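Local structure of muramidase (Sodiomyces alcalophilus, 6ZM8) at residues A[164-169]-A[174-179]. The protein hydrolyses the glycan strands of bacterial peptidoglycan as a fungal muramidase (lysozyme) of glycoside hydrolase family GH25. Sequence-based numbering, arbitrary orientation. Where two conformers were deposited one is given.
Sequences SSVGTL and GFYTFW
Val166 lies against one face of the Trp179 indole, with its CG2 methyl 3.7 Å from the centroid of the five-membered ring and only 9° off the ring normal, a CH-pi contact. With CG1 between N and the carbonyl carbon (chi1 67°), CG2 stands anti to the backbone N and is set over the indole. In the Tyr176 conformer given, Val166 CG2 also touches Tyr176 CD2, at 3.9 Å. Over the six-membered ring the packing passes to backbone: Val166 N lies above the face, 3.5 Å from Trp179 CZ2, while Ser165 C comes to 3.4 Å from Trp179 CZ2, oblique to the ring. Further along, Leu169 CD1 rests on the main chain, 3.5 Å from Phe175 C and 3.6 Å from Tyr176 N. A hydrogen bond from Trp179 NE1 to Arg161 O helps to fix the rotation of the indole, and the Trp193 ring meets it with the planes at about 55°. Replacing Trp179 with an alanine would probably strip Val166 of its aromatic platform and leave Arg161 O without this donor. The contact folds the loop after strand 157-160 back onto the chain that leads into and includes strand 178-182, the parallel neighbour of 157-160, at the rim of the GH25 TIM-barrel-like fold.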
# COMPACT_ATOMS: atom_id res chain seq x y z
N SER A 164 4.46 3.90 19.83
CA SER A 164 5.12 5.21 19.92
C SER A 164 6.34 5.29 19.02
O SER A 164 6.79 6.43 18.75
CB SER A 164 5.52 5.49 21.38
OG SER A 164 6.39 4.48 21.85
N SER A 165 6.86 4.16 18.56
CA SER A 165 7.97 4.17 17.60
C SER A 165 7.71 3.05 16.59
O SER A 165 6.91 2.12 16.83
CB SER A 165 9.32 4.03 18.24
OG SER A 165 9.36 2.74 18.81
N VAL A 166 8.42 3.14 15.48
CA VAL A 166 8.13 2.25 14.32
C VAL A 166 8.52 0.81 14.60
O VAL A 166 7.93 -0.09 14.04
CB VAL A 166 8.75 2.79 13.04
CG1 VAL A 166 10.28 2.77 13.05
CG2 VAL A 166 8.23 2.06 11.83
N GLY A 167 9.52 0.61 15.45
CA GLY A 167 9.97 -0.71 15.76
C GLY A 167 10.87 -1.29 14.69
O GLY A 167 11.28 -0.67 13.68
N THR A 168 11.15 -2.56 14.86
CA THR A 168 12.08 -3.27 13.98
C THR A 168 11.44 -3.44 12.61
O THR A 168 10.26 -3.79 12.51
CB THR A 168 12.49 -4.60 14.59
OG1 THR A 168 13.16 -4.26 15.81
CG2 THR A 168 13.40 -5.40 13.68
N LEU A 169 12.22 -3.22 11.54
CA LEU A 169 11.73 -3.36 10.18
C LEU A 169 12.01 -4.78 9.69
O LEU A 169 12.90 -5.47 10.20
CB LEU A 169 12.42 -2.35 9.26
CG LEU A 169 12.29 -0.89 9.71
CD1 LEU A 169 12.94 0.01 8.68
CD2 LEU A 169 10.84 -0.47 9.91
N GLY A 174 16.44 -0.67 5.12
CA GLY A 174 17.14 0.19 6.06
C GLY A 174 16.26 1.25 6.68
O GLY A 174 16.64 1.86 7.67
N PHE A 175 15.09 1.48 6.10
CA PHE A 175 14.20 2.56 6.53
C PHE A 175 12.82 2.26 5.99
O PHE A 175 12.65 1.57 4.98
CB PHE A 175 14.66 3.93 6.00
CG PHE A 175 14.83 3.98 4.51
CD1 PHE A 175 16.06 3.63 3.94
CD2 PHE A 175 13.79 4.34 3.67
CE1 PHE A 175 16.22 3.67 2.56
CE2 PHE A 175 13.94 4.36 2.29
CZ PHE A 175 15.17 4.04 1.73
N TYR A 176 11.81 2.81 6.67
CA TYR A 176 10.46 2.81 6.16
C TYR A 176 10.29 3.97 5.17
O TYR A 176 10.91 5.03 5.35
CB TYR A 176 9.38 2.87 7.26
CG TYR A 176 9.17 4.20 7.98
CD1 TYR A 176 8.34 5.16 7.43
CD2 TYR A 176 9.73 4.49 9.23
CE1 TYR A 176 8.07 6.35 8.08
CE2 TYR A 176 9.48 5.68 9.88
CZ TYR A 176 8.63 6.62 9.31
OH TYR A 176 8.30 7.80 9.91
N THR A 177 9.41 3.79 4.19
CA THR A 177 8.94 4.89 3.37
C THR A 177 7.66 5.47 3.94
O THR A 177 7.52 6.70 4.07
CB THR A 177 8.82 4.44 1.90
OG1 THR A 177 10.13 4.12 1.42
CG2 THR A 177 8.24 5.53 1.02
N PHE A 178 6.70 4.59 4.29
CA PHE A 178 5.51 5.00 5.03
C PHE A 178 5.44 4.16 6.31
O PHE A 178 5.82 2.99 6.30
CB PHE A 178 4.23 4.76 4.20
CG PHE A 178 4.19 5.54 2.91
CD1 PHE A 178 3.84 6.89 2.90
CD2 PHE A 178 4.47 4.91 1.70
CE1 PHE A 178 3.75 7.58 1.70
CE2 PHE A 178 4.39 5.61 0.51
CZ PHE A 178 4.02 6.95 0.51
N TRP A 179 4.86 4.76 7.35
CA TRP A 179 4.61 4.07 8.62
C TRP A 179 3.16 4.34 9.01
O TRP A 179 2.77 5.50 9.22
CB TRP A 179 5.56 4.59 9.71
CG TRP A 179 5.25 4.11 11.10
CD1 TRP A 179 4.55 3.02 11.52
CD2 TRP A 179 5.63 4.83 12.30
NE1 TRP A 179 4.49 2.98 12.88
CE2 TRP A 179 5.12 4.09 13.39
CE3 TRP A 179 6.34 6.00 12.56
CZ2 TRP A 179 5.24 4.52 14.72
CZ3 TRP A 179 6.47 6.43 13.85
CH2 TRP A 179 5.92 5.70 14.91